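Local atomic coordinates of ThiJ/PfpI family protein (Francisella tularensis subsp. novicida, PDB entry 4P5P), a protein that probably acts as a glyoxalase III-type enzyme of the DJ-1/PfpI family and is a virulence factor, possibly with cysteine protease activity. Residues N111-I114 with H115-L119; V141-N144 with N145-I149; L70-D73 with N74-N77; Q61-Y64 with Y65-K68. One frame throughout, in Å; residues are numbered along the deposited sequence. Where two conformers were deposited one is given.

Contact 1. Residues N111-I114 with H115-L119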
ATOM      1  N   ASN A 111      11.144   6.758  -2.157  1.00 13.22           N
ATOM      2  CA  ASN A 111      11.571   6.573  -0.779  1.00 11.78           C
ATOM      3  C   ASN A 111      12.658   5.505  -0.659  1.00 12.01           C
ATOM      4  O   ASN A 111      12.429   4.343  -1.004  1.00 11.80           O
ATOM      5  CB  ASN A 111      10.384   6.193   0.098  1.00 12.82           C
ATOM      6  CG  ASN A 111      10.742   6.171   1.563  1.00 12.15           C
ATOM      7  OD1 ASN A 111      11.243   5.168   2.073  1.00 11.42           O
ATOM      8  ND2 ASN A 111      10.512   7.292   2.249  1.00 13.35           N
ATOM      9  N   ALA A 112      13.830   5.886  -0.149  1.00 12.41           N
ATOM     10  CA  ALA A 112      14.958   4.964  -0.053  1.00 12.75           C
ATOM     11  C   ALA A 112      14.682   3.797   0.887  1.00 11.91           C
ATOM     12  O   ALA A 112      15.114   2.679   0.637  1.00 12.66           O
ATOM     13  CB  ALA A 112      16.179   5.700   0.390  1.00 13.98           C
ATOM     14  N   ASN A 113      13.985   4.052   1.982  1.00 10.69           N
ATOM     15  CA  ASN A 113      13.692   2.985   2.917  1.00 11.22           C
ATOM     16  C   ASN A 113      12.716   1.981   2.332  1.00 10.66           C
ATOM     17  O   ASN A 113      12.823   0.788   2.621  1.00 11.25           O
ATOM     18  CB  ASN A 113      13.154   3.546   4.230  1.00 11.86           C
ATOM     19  CG  ASN A 113      14.258   3.992   5.161  1.00 14.03           C
ATOM     20  OD1 ASN A 113      14.861   3.177   5.868  1.00 15.86           O
ATOM     21  ND2 ASN A 113      14.545   5.282   5.158  1.00 15.50           N
ATOM     22  N   ILE A 114      11.769   2.444   1.517  1.00  9.51           N
ATOM     23  CA  ILE A 114      10.913   1.493   0.831  1.00 10.13           C
ATOM     24  C   ILE A 114      11.777   0.601  -0.064  1.00 10.10           C
ATOM     25  O   ILE A 114      11.661  -0.625  -0.048  1.00 10.44           O
ATOM     26  CB  ILE A 114       9.826   2.194  -0.002  1.00 11.48           C
ATOM     27  CG1 ILE A 114       8.765   2.783   0.911  1.00 11.30           C
ATOM     28  CG2 ILE A 114       9.181   1.210  -0.984  1.00 11.63           C
ATOM     29  CD1 ILE A 114       7.629   3.497   0.147  1.00 11.38           C
ATOM     30  N   HIS A 115      12.662   1.215  -0.836  1.00 11.21           N
ATOM     31  CA  HIS A 115      13.483   0.438  -1.771  1.00 12.00           C
ATOM     32  C   HIS A 115      14.302  -0.631  -1.058  1.00 11.83           C
ATOM     33  O   HIS A 115      14.264  -1.801  -1.440  1.00 12.85           O
ATOM     34  CB  HIS A 115      14.434   1.349  -2.559  1.00 12.19           C
ATOM     35  CG  HIS A 115      13.746   2.389  -3.390  1.00 12.85           C
ATOM     36  ND1 HIS A 115      14.431   3.414  -4.009  1.00 12.83           N
ATOM     37  CD2 HIS A 115      12.434   2.581  -3.682  1.00 12.11           C
ATOM     38  CE1 HIS A 115      13.572   4.178  -4.666  1.00 13.65           C
ATOM     39  NE2 HIS A 115      12.356   3.703  -4.472  1.00 12.24           N
ATOM     40  N   SER A 116      15.015  -0.251   0.002  1.00 12.55           N
ATOM     41  CA  SER A 116      15.886  -1.203   0.689  1.00 12.38           C
ATOM     42  C   SER A 116      15.083  -2.250   1.471  1.00 12.36           C
ATOM     43  O   SER A 116      15.455  -3.426   1.496  1.00 13.83           O
ATOM     44  CB  SER A 116      16.871  -0.484   1.624  1.00 12.05           C
ATOM     45  OG  SER A 116      16.232   0.265   2.628  1.00 13.51           O
ATOM     46  N   LYS A 117      13.955  -1.862   2.059  1.00 12.30           N
ATOM     47  CA  LYS A 117      13.222  -2.819   2.878  1.00 12.18           C
ATOM     48  C   LYS A 117      12.441  -3.807   2.025  1.00 11.75           C
ATOM     49  O   LYS A 117      12.323  -4.982   2.394  1.00 11.93           O
ATOM     50  CB  LYS A 117      12.304  -2.083   3.863  1.00 13.79           C
ATOM     51  CG  LYS A 117      13.134  -1.370   4.939  1.00 15.47           C
ATOM     52  CD  LYS A 117      12.321  -0.493   5.882  1.00 16.23           C
ATOM     53  CE  LYS A 117      13.142  -0.060   7.109  1.00 16.51           C
ATOM     54  NZ  LYS A 117      14.446   0.588   6.774  1.00 18.27           N
ATOM     55  N   VAL A 118      11.920  -3.349   0.892  1.00 12.03           N
ATOM     56  CA  VAL A 118      11.258  -4.281  -0.039  1.00 12.19           C
ATOM     57  C   VAL A 118      12.292  -5.287  -0.547  1.00 13.70           C
ATOM     58  O   VAL A 118      12.000  -6.481  -0.601  1.00 13.57           O
ATOM     59  CB  VAL A 118      10.578  -3.545  -1.212  1.00 12.10           C
ATOM     60  CG1 VAL A 118      10.091  -4.538  -2.281  1.00 13.34           C
ATOM     61  CG2 VAL A 118       9.387  -2.734  -0.712  1.00 13.25           C
ATOM     62  N   LEU A 119      13.502  -4.820  -0.890  1.00 14.84           N
ATOM     63  CA  LEU A 119      14.577  -5.739  -1.289  1.00 15.55           C
ATOM     64  C   LEU A 119      14.869  -6.785  -0.229  1.00 16.65           C
ATOM     65  O   LEU A 119      15.097  -7.950  -0.544  1.00 17.31           O
ATOM     66  CB  LEU A 119      15.880  -4.983  -1.587  1.00 15.75           C
ATOM     67  CG  LEU A 119      15.941  -4.264  -2.912  1.00 17.50           C
ATOM     68  CD1 LEU A 119      17.201  -3.426  -2.938  1.00 17.32           C
ATOM     69  CD2 LEU A 119      15.924  -5.257  -4.088  1.00 18.73           C
TER
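N113 and K117 stand side by side, one turn apart on helix 112-123, and their polar ends close on each other. K117 NZ donates to N113 OD1 at 2.8 Å, arriving in the plane of the amide on a lone pair of that oxygen. The lysine chain is extended until its last torsion (chi4 53°), whose bend turns NZ to the amide, and its CB, CG and CD run past N113 O. That carbonyl oxygen takes K117 N at 2.9 Å, so one residue answers both the backbone and the side-chain donor of the other.

At the start of the helix N111 is the N-cap. Its OD1 accepts from I114 N at 2.8 Å, again in plane and on a lone pair, while its carbonyl N111 O receives H115 N at 3.1 Å. The same carbonyl oxygen lies 3.2 Å above one face of the H115 imidazole, displaced toward the ring's rim; the ring itself is tied by NE2 to P109 O. Next along, A112 O accepts S116 N at 3.0 Å, with S116 OG close by in a weak contact at best. I114 O accepts V118 N, and on the same side I114 CG2 meets V118 CG2 at 4.0 Å, both side chains also resting on F98 of strand 95-98.

The chemistry is that of a well-closed helix start: an asparagine amide replaces the missing turn, N111 O to I114 O each accept an amide from the next turn, and the lysine ammonium is met by a neutral amide oxygen.

Contact 2. Residues V141-N144 with N145-I149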
ATOM      1  N   VAL A 141      11.793  -0.040  -7.216  1.00 12.60           N
ATOM      2  CA  VAL A 141      12.603  -0.948  -6.417  1.00 12.66           C
ATOM      3  C   VAL A 141      13.527  -1.735  -7.338  1.00 12.70           C
ATOM      4  O   VAL A 141      13.054  -2.512  -8.166  1.00 13.58           O
ATOM      5  CB  VAL A 141      11.735  -1.923  -5.592  1.00 13.80           C
ATOM      6  CG1 VAL A 141      12.614  -2.858  -4.781  1.00 13.10           C
ATOM      7  CG2 VAL A 141      10.794  -1.150  -4.685  1.00 13.90           C
ATOM      8  N   LYS A 142      14.837  -1.528  -7.196  1.00 13.56           N
ATOM      9  CA  LYS A 142      15.827  -2.145  -8.078  1.00 13.03           C
ATOM     10  C   LYS A 142      16.786  -3.059  -7.344  1.00 15.14           C
ATOM     11  O   LYS A 142      17.155  -2.781  -6.215  1.00 15.73           O
ATOM     12  CB  LYS A 142      16.634  -1.073  -8.804  1.00 13.16           C
ATOM     13  CG  LYS A 142      15.839  -0.300  -9.824  1.00 14.46           C
ATOM     14  CD  LYS A 142      16.591   0.937 -10.242  1.00 17.70           C
ATOM     15  CE  LYS A 142      15.759   1.781 -11.177  1.00 22.78           C
ATOM     16  NZ  LYS A 142      15.604   1.157 -12.491  1.00 25.70           N
ATOM     17  N   ASP A 143      17.194  -4.134  -8.018  1.00 15.44           N
ATOM     18  CA  ASP A 143      18.186  -5.065  -7.495  1.00 16.36           C
ATOM     19  C   ASP A 143      19.590  -4.463  -7.630  1.00 18.37           C
ATOM     20  O   ASP A 143      19.736  -3.320  -8.030  1.00 17.63           O
ATOM     21  CB  ASP A 143      18.088  -6.433  -8.201  1.00 17.84           C
ATOM     22  CG  ASP A 143      18.440  -6.392  -9.696  1.00 20.12           C
ATOM     23  OD1 ASP A 143      19.070  -5.433 -10.181  1.00 20.64           O
ATOM     24  OD2 ASP A 143      18.098  -7.371 -10.399  1.00 23.15           O
ATOM     25  N   ASN A 144      20.621  -5.239  -7.316  1.00 21.24           N
ATOM     26  CA  ASN A 144      21.975  -4.700  -7.287  0.59 23.82           C
ATOM     27  C   ASN A 144      22.541  -4.404  -8.674  1.00 23.61           C
ATOM     28  O   ASN A 144      23.629  -3.839  -8.795  1.00 24.95           O
ATOM     29  CB  ASN A 144      22.903  -5.659  -6.552  0.59 26.57           C
ATOM     30  CG  ASN A 144      24.153  -4.972  -6.024  0.59 28.46           C
ATOM     31  OD1 ASN A 144      24.080  -3.937  -5.349  0.59 28.51           O
ATOM     32  ND2 ASN A 144      25.311  -5.544  -6.334  0.59 29.09           N
ATOM     33  N   ASN A 145      21.819  -4.777  -9.720  1.00 22.58           N
ATOM     34  CA  ASN A 145      22.209  -4.399 -11.080  1.00 22.13           C
ATOM     35  C   ASN A 145      21.352  -3.280 -11.643  1.00 19.56           C
ATOM     36  O   ASN A 145      21.388  -2.996 -12.849  1.00 20.86           O
ATOM     37  CB  ASN A 145      22.120  -5.586 -12.021  1.00 24.36           C
ATOM     38  CG  ASN A 145      23.047  -6.703 -11.635  1.00 26.58           C
ATOM     39  OD1 ASN A 145      24.213  -6.483 -11.290  1.00 28.05           O
ATOM     40  ND2 ASN A 145      22.534  -7.917 -11.694  1.00 28.14           N
ATOM     41  N   GLY A 146      20.574  -2.643 -10.779  1.00 17.33           N
ATOM     42  CA  GLY A 146      19.756  -1.542 -11.217  1.00 16.10           C
ATOM     43  C   GLY A 146      18.560  -1.958 -12.029  1.00 14.91           C
ATOM     44  O   GLY A 146      17.962  -1.102 -12.688  1.00 16.92           O
ATOM     45  N   GLN A 147      18.199  -3.246 -11.990  1.00 15.57           N
ATOM     46  CA  GLN A 147      17.018  -3.710 -12.709  1.00 15.35           C
ATOM     47  C   GLN A 147      15.802  -3.746 -11.783  1.00 13.73           C
ATOM     48  O   GLN A 147      15.882  -4.173 -10.640  1.00 13.64           O
ATOM     49  CB  GLN A 147      17.264  -5.091 -13.329  1.00 16.16           C
ATOM     50  CG  GLN A 147      18.372  -5.091 -14.393  1.00 17.52           C
ATOM     51  CD  GLN A 147      17.933  -4.478 -15.726  1.00 18.69           C
ATOM     52  OE1 GLN A 147      16.743  -4.431 -16.056  1.00 19.00           O
ATOM     53  NE2 GLN A 147      18.906  -4.021 -16.504  1.00 20.10           N
ATOM     54  N   ASN A 148      14.661  -3.301 -12.284  1.00 13.43           N
ATOM     55  CA  ASN A 148      13.437  -3.288 -11.484  0.56 12.77           C
ATOM     56  C   ASN A 148      12.974  -4.692 -11.113  1.00 12.64           C
ATOM     57  O   ASN A 148      12.851  -5.551 -11.971  1.00 13.80           O
ATOM     58  CB  ASN A 148      12.322  -2.576 -12.241  0.56 14.07           C
ATOM     59  CG  ASN A 148      12.668  -1.143 -12.589  0.56 14.17           C
ATOM     60  OD1 ASN A 148      13.462  -0.880 -13.497  0.56 14.24           O
ATOM     61  ND2 ASN A 148      12.057  -0.204 -11.877  0.56 15.17           N
ATOM     62  N   ILE A 149      12.688  -4.926  -9.841  1.00 13.28           N
ATOM     63  CA  ILE A 149      12.309  -6.278  -9.448  1.00 13.67           C
ATOM     64  C   ILE A 149      10.919  -6.670  -9.954  1.00 14.21           C
ATOM     65  O   ILE A 149      10.615  -7.867 -10.001  1.00 14.46           O
ATOM     66  CB  ILE A 149      12.366  -6.502  -7.906  1.00 15.27           C
ATOM     67  CG1 ILE A 149      11.311  -5.666  -7.154  1.00 15.94           C
ATOM     68  CG2 ILE A 149      13.779  -6.246  -7.406  1.00 16.52           C
ATOM     69  CD1 ILE A 149      11.121  -6.067  -5.689  1.00 16.16           C
TER
HETATM   70  O   HOH W   1      19.891  -8.282 -12.401  1.00 30.59           O
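V141 faces I149 across the base of a tight hairpin: V141 O accepts I149 N at 3.0 Å, and V141 CG1 packs on I149 CD1 at 3.7 Å, the two side chains crossing at a slant. Both also rest on helix 112-123.

K142 forms a non-hydrogen-bonded antiparallel pair with N148, the CA atoms 4.3 Å apart, and K142 CA-H points at Q147 O. Its aliphatic chain lies along G146 and bends at the final torsion. NZ then sits above the carbonyl plane of G146, 3.3 Å from G146 O; its bond to N148 OD1 depends on one of two conformers of N148 and is doubtful.

D143 does most of the holding. D143 N donates to Q147 O at 2.9 Å and D143 O accepts G146 N at 3.0 Å, the pattern of a type I turn with a G1 bulge, where G146 takes the positive phi (74°). With chi1 at 65°, the carboxylate swings over the turn, and OD1 accepts N145 N at 2.9 Å and Q147 N at 3.0 Å from opposite faces of its plane; the first makes an Asx turn. A water joins D143 OD2 to N145 ND2.

N144 occupies the second position of the turn. A single carboxylate thus satisfies two turn amides, which probably favours the ionised form of D143 and fixes the bend through polar bonds.

Contact 3. Residues L70-D73 with N74-N77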
ATOM      1  N   LEU A  70     -10.657   3.233  14.633  1.00 17.53           N
ATOM      2  CA  LEU A  70     -10.503   4.560  15.211  1.00 19.94           C
ATOM      3  C   LEU A  70     -10.981   4.616  16.657  1.00 21.20           C
ATOM      4  O   LEU A  70     -10.627   5.543  17.396  1.00 24.12           O
ATOM      5  CB  LEU A  70     -11.268   5.584  14.365  1.00 22.94           C
ATOM      6  CG  LEU A  70     -10.859   5.727  12.894  1.00 25.36           C
ATOM      7  CD1 LEU A  70     -12.021   6.302  12.063  1.00 26.17           C
ATOM      8  CD2 LEU A  70      -9.619   6.581  12.772  1.00 26.20           C
ATOM      9  N   ALA A  71     -11.781   3.632  17.067  1.00 18.73           N
ATOM     10  CA  ALA A  71     -12.284   3.579  18.439  1.00 18.99           C
ATOM     11  C   ALA A  71     -11.316   2.894  19.406  1.00 18.92           C
ATOM     12  O   ALA A  71     -11.476   3.006  20.619  1.00 20.91           O
ATOM     13  CB  ALA A  71     -13.616   2.880  18.481  1.00 20.43           C
ATOM     14  N   ASP A  72     -10.335   2.180  18.866  1.00 18.69           N
ATOM     15  CA  ASP A  72      -9.334   1.466  19.651  1.00 17.39           C
ATOM     16  C   ASP A  72      -8.237   2.453  20.063  1.00 16.73           C
ATOM     17  O   ASP A  72      -7.555   3.012  19.214  1.00 16.14           O
ATOM     18  CB  ASP A  72      -8.787   0.289  18.811  1.00 17.95           C
ATOM     19  CG  ASP A  72      -7.692  -0.514  19.507  1.00 18.96           C
ATOM     20  OD1 ASP A  72      -6.911   0.053  20.285  1.00 20.78           O
ATOM     21  OD2 ASP A  72      -7.602  -1.741  19.266  1.00 19.88           O
ATOM     22  N   ASP A  73      -8.066   2.657  21.367  1.00 17.04           N
ATOM     23  CA  ASP A  73      -7.136   3.671  21.865  1.00 17.34           C
ATOM     24  C   ASP A  73      -5.712   3.457  21.363  1.00 16.24           C
ATOM     25  O   ASP A  73      -4.995   4.421  21.066  1.00 16.26           O
ATOM     26  CB  ASP A  73      -7.118   3.688  23.399  1.00 20.42           C
ATOM     27  CG  ASP A  73      -8.380   4.293  24.006  1.00 24.30           C
ATOM     28  OD1 ASP A  73      -9.186   4.898  23.267  1.00 26.71           O
ATOM     29  OD2 ASP A  73      -8.548   4.177  25.241  1.00 25.78           O
ATOM     30  N   ASN A  74      -5.293   2.197  21.294  1.00 15.25           N
ATOM     31  CA  ASN A  74      -3.963   1.872  20.789  1.00 14.10           C
ATOM     32  C   ASN A  74      -3.803   2.293  19.335  1.00 14.10           C
ATOM     33  O   ASN A  74      -2.809   2.914  18.953  1.00 13.70           O
ATOM     34  CB  ASN A  74      -3.693   0.376  20.922  1.00 13.64           C
ATOM     35  CG  ASN A  74      -2.360  -0.024  20.335  1.00 14.25           C
ATOM     36  OD1 ASN A  74      -2.278  -0.868  19.429  1.00 17.55           O
ATOM     37  ND2 ASN A  74      -1.305   0.582  20.840  1.00 11.28           N
ATOM     38  N   LEU A  75      -4.799   1.953  18.520  1.00 14.56           N
ATOM     39  CA  LEU A  75      -4.728   2.223  17.086  1.00 12.94           C
ATOM     40  C   LEU A  75      -4.962   3.708  16.796  1.00 13.40           C
ATOM     41  O   LEU A  75      -4.368   4.260  15.887  1.00 12.86           O
ATOM     42  CB  LEU A  75      -5.737   1.349  16.329  1.00 13.58           C
ATOM     43  CG  LEU A  75      -5.565  -0.160  16.541  1.00 14.00           C
ATOM     44  CD1 LEU A  75      -6.690  -0.921  15.872  1.00 14.47           C
ATOM     45  CD2 LEU A  75      -4.229  -0.670  16.051  1.00 15.77           C
ATOM     46  N   LYS A  76      -5.806   4.358  17.592  1.00 14.61           N
ATOM     47  CA  LYS A  76      -5.933   5.809  17.512  1.00 15.83           C
ATOM     48  C   LYS A  76      -4.588   6.491  17.746  1.00 13.91           C
ATOM     49  O   LYS A  76      -4.242   7.453  17.073  1.00 13.67           O
ATOM     50  CB  LYS A  76      -6.964   6.300  18.522  1.00 20.42           C
ATOM     51  CG  LYS A  76      -7.155   7.802  18.573  1.00 26.01           C
ATOM     52  CD  LYS A  76      -8.030   8.208  19.771  1.00 30.78           C
ATOM     53  CE  LYS A  76      -9.442   7.669  19.652  1.00 34.28           C
ATOM     54  NZ  LYS A  76      -9.631   6.299  20.229  1.00 35.70           N
ATOM     55  N   ASN A  77      -3.816   5.996  18.700  1.00 13.84           N
ATOM     56  CA  ASN A  77      -2.551   6.652  18.987  1.00 13.38           C
ATOM     57  C   ASN A  77      -1.494   6.360  17.913  1.00 12.55           C
ATOM     58  O   ASN A  77      -0.627   7.188  17.669  1.00 13.31           O
ATOM     59  CB  ASN A  77      -2.042   6.273  20.376  1.00 13.54           C
ATOM     60  CG  ASN A  77      -0.827   7.077  20.782  1.00 14.79           C
ATOM     61  OD1 ASN A  77      -0.873   8.310  20.895  1.00 15.72           O
ATOM     62  ND2 ASN A  77       0.274   6.388  20.981  1.00 15.23           N
TER
HETATM   63  O   HOH W   2      -4.885  -2.502  19.132  1.00 16.21           O
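K76 N reaches back to D72 O at 2.7 Å, in a nearly linear bond (170°), and N77 N follows to D73 O at 3.1 Å. These open helix 73-80 immediately after helix 64-71. D72 makes the break, its psi of 118° swinging the chain out of one helix and into the next.

As N-cap, D72 turns its carboxylate back over the new helix start. CG lies anti to the backbone N (chi1 178°), which carries OD1 to N74 N at 2.9 Å and to L75 N at 3.3 Å; both bonds are weak, the first for its poor angle. The other oxygen, OD2, lies against L75 CD1 at 3.6 Å, the leucine crossing the carboxylate at a slant, and a water bridges D72 OD2 to N74 OD1.

K76 does the joining across the break. Its chain bends twice, at chi3 and chi4, so that NZ donates to L70 O at 3.1 Å, tilted somewhat from the carbonyl plane. NZ also makes a salt bridge with D73 OD1, long at 3.4 Å and weak as a hydrogen bond; the two side chains run alongside each other. The ammonium is thereby shared between a carbonyl of the preceding helix and an acid in the first turn of its own.

Most of this junction is at the surface. L75 is the buried member, packing on Y32 and Y33, so the first turn of helix 73-80 is seated on helix 26-35 just after the break at D72.

Contact 4. Residues Q61-Y64 with Y65-K68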
ATOM      1  N   GLN A  61     -18.188   8.108   3.773  1.00 16.69           N
ATOM      2  CA  GLN A  61     -19.176   7.088   4.079  1.00 18.83           C
ATOM      3  C   GLN A  61     -18.777   6.340   5.337  1.00 18.86           C
ATOM      4  O   GLN A  61     -17.606   6.006   5.536  1.00 19.05           O
ATOM      5  CB  GLN A  61     -19.339   6.128   2.897  1.00 22.11           C
ATOM      6  CG  GLN A  61     -19.867   6.801   1.636  1.00 24.30           C
ATOM      7  N   GLU A  62     -19.751   6.103   6.202  1.00 20.77           N
ATOM      8  CA  GLU A  62     -19.511   5.321   7.401  1.00 22.85           C
ATOM      9  C   GLU A  62     -19.116   3.892   7.015  1.00 21.19           C
ATOM     10  O   GLU A  62     -19.604   3.345   6.024  1.00 22.33           O
ATOM     11  CB  GLU A  62     -20.747   5.309   8.304  1.00 27.36           C
ATOM     12  CG  GLU A  62     -20.389   5.169   9.794  1.00 32.01           C
ATOM     13  CD  GLU A  62     -20.874   6.330  10.671  1.00 36.18           C
ATOM     14  OE1 GLU A  62     -21.659   7.188  10.207  1.00 38.84           O
ATOM     15  OE2 GLU A  62     -20.475   6.379  11.849  1.00 38.13           O
ATOM     16  N   ASP A  63     -18.206   3.320   7.795  1.00 18.58           N
ATOM     17  CA  ASP A  63     -17.679   1.976   7.555  1.00 17.06           C
ATOM     18  C   ASP A  63     -17.352   1.317   8.885  1.00 16.71           C
ATOM     19  O   ASP A  63     -16.664   1.898   9.736  1.00 17.75           O
ATOM     20  CB  ASP A  63     -16.432   2.019   6.655  1.00 17.20           C
ATOM     21  CG  ASP A  63     -15.801   0.647   6.455  1.00 19.10           C
ATOM     22  OD1 ASP A  63     -16.320  -0.139   5.625  1.00 19.90           O
ATOM     23  OD2 ASP A  63     -14.782   0.345   7.113  1.00 19.12           O
ATOM     24  N   TYR A  64     -17.839   0.091   9.052  1.00 17.18           N
ATOM     25  CA  TYR A  64     -17.721  -0.629  10.309  1.00 19.19           C
ATOM     26  C   TYR A  64     -16.272  -0.768  10.787  1.00 17.94           C
ATOM     27  O   TYR A  64     -15.954  -0.433  11.932  1.00 17.32           O
ATOM     28  CB  TYR A  64     -18.364  -2.008  10.164  1.00 20.80           C
ATOM     29  CG  TYR A  64     -18.259  -2.852  11.403  1.00 23.24           C
ATOM     30  CD1 TYR A  64     -19.143  -2.685  12.463  1.00 24.83           C
ATOM     31  CD2 TYR A  64     -17.268  -3.813  11.516  1.00 22.83           C
ATOM     32  CE1 TYR A  64     -19.039  -3.462  13.601  1.00 27.12           C
ATOM     33  CE2 TYR A  64     -17.149  -4.589  12.643  1.00 25.50           C
ATOM     34  CZ  TYR A  64     -18.035  -4.415  13.683  1.00 27.27           C
ATOM     35  OH  TYR A  64     -17.900  -5.206  14.802  1.00 29.77           O
ATOM     36  N   TYR A  65     -15.388  -1.248   9.923  1.00 17.39           N
ATOM     37  CA  TYR A  65     -14.024  -1.510  10.368  1.00 16.63           C
ATOM     38  C   TYR A  65     -13.233  -0.218  10.538  1.00 15.86           C
ATOM     39  O   TYR A  65     -12.380  -0.147  11.426  1.00 16.33           O
ATOM     40  CB  TYR A  65     -13.311  -2.481   9.419  1.00 18.37           C
ATOM     41  CG  TYR A  65     -13.769  -3.906   9.625  1.00 20.66           C
ATOM     42  CD1 TYR A  65     -13.442  -4.601  10.785  1.00 22.67           C
ATOM     43  CD2 TYR A  65     -14.558  -4.545   8.682  1.00 22.33           C
ATOM     44  CE1 TYR A  65     -13.877  -5.903  10.989  1.00 24.90           C
ATOM     45  CE2 TYR A  65     -14.993  -5.841   8.872  1.00 25.18           C
ATOM     46  CZ  TYR A  65     -14.655  -6.521  10.025  1.00 26.42           C
ATOM     47  OH  TYR A  65     -15.111  -7.820  10.198  1.00 28.87           O
ATOM     48  N   ASN A  66     -13.525   0.807   9.739  1.00 14.90           N
ATOM     49  CA  ASN A  66     -12.891   2.106   9.949  1.00 14.19           C
ATOM     50  C   ASN A  66     -13.214   2.639  11.340  1.00 14.88           C
ATOM     51  O   ASN A  66     -12.335   3.111  12.059  1.00 15.44           O
ATOM     52  CB  ASN A  66     -13.330   3.129   8.898  1.00 14.27           C
ATOM     53  CG  ASN A  66     -12.671   2.914   7.551  1.00 14.04           C
ATOM     54  OD1 ASN A  66     -11.751   2.103   7.414  1.00 13.35           O
ATOM     55  ND2 ASN A  66     -13.132   3.655   6.550  1.00 13.55           N
ATOM     56  N   ASP A  67     -14.490   2.567  11.709  1.00 17.24           N
ATOM     57  CA  ASP A  67     -14.921   3.038  13.019  1.00 17.11           C
ATOM     58  C   ASP A  67     -14.294   2.196  14.135  1.00 17.52           C
ATOM     59  O   ASP A  67     -13.885   2.731  15.166  1.00 18.10           O
ATOM     60  CB  ASP A  67     -16.450   3.005  13.130  1.00 21.04           C
ATOM     61  CG  ASP A  67     -17.122   4.155  12.398  1.00 24.57           C
ATOM     62  OD1 ASP A  67     -16.437   5.126  11.998  1.00 26.35           O
ATOM     63  OD2 ASP A  67     -18.357   4.101  12.258  1.00 27.86           O
ATOM     64  N   LYS A  68     -14.242   0.883  13.940  1.00 16.81           N
ATOM     65  CA  LYS A  68     -13.660  -0.014  14.938  1.00 17.34           C
ATOM     66  C   LYS A  68     -12.203   0.355  15.198  1.00 17.14           C
ATOM     67  O   LYS A  68     -11.755   0.436  16.350  1.00 17.60           O
ATOM     68  CB  LYS A  68     -13.759  -1.468  14.474  1.00 19.24           C
ATOM     69  CG  LYS A  68     -13.214  -2.493  15.463  1.00 20.71           C
ATOM     70  CD  LYS A  68     -13.267  -3.900  14.879  1.00 22.02           C
ATOM     71  CE  LYS A  68     -12.582  -4.912  15.785  1.00 25.22           C
ATOM     72  NZ  LYS A  68     -13.324  -5.129  17.046  1.00 27.66           N
TER
HETATM   73  O   HOH W   3     -15.422   5.413   7.298  1.00 18.16           O
HETATM   74  O   HOH W   4     -16.410  -2.364   7.094  1.00 26.96           O
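D63 OD2 is gripped by two donors: N66 N at 2.9 Å and H30 NE2 from helix 26-35. N66 N comes in on the anti side of the carboxylate, about 20° out of its plane. CG stands anti to the backbone N (chi1 176°), which lays the carboxylate across the first turn. Its second oxygen, OD1, accepts a hydrogen bond from a water at 2.7 Å, and that water in turn accepts from Y65 N, so the start of the helix is served partly through solvent.

This is an N-cap, D63 standing just before helix 64-71, which the chain reaches by a loop from strand 40-46 of the flavodoxin-like sheet. Backbone bonds continue the turn: D67 N to D63 O at 3.0 Å and K68 N to Y64 O at 2.9 Å. The N66 amide is spread between partners, OD1 bonded to T29 and ND2 donating to a water that also binds Q61 O.

Y64 and Y65 form a T-shaped pair, the edge of Y64 set on the face of Y65, with centroids 5.0 Å apart and planes at 85°. Y64 CD2 sits over the centre of the Y65 ring, which also meets the ring of Y33. Across the first turn the carboxylates of E62 and D67 meet nearly at right angles, with E62 OE2 3.1 Å from D67 OD2; so close a pair of acids would probably raise the proton affinity of one of them.

In the fold
Following the chain from the N terminus, contact 4 comes first and caps helix 64-71 against helix 26-35. Contact 3 adjoins it in sequence, at the joint with helix 73-80; their centres are 13 Å apart. Much later contact 1 starts helix 112-123, which packs on strand 95-98 of the central sheet, and contact 2 closes the short hairpin between strands 127-130 and 154-155. All four run in series, none nesting or crossing. Contacts 1 and 2 meet directly: V118 packs on V141 and I149, and L119 on K142. Contacts 2 and 4 lie on opposite sides of the chain's centre, their centres about 39 Å apart.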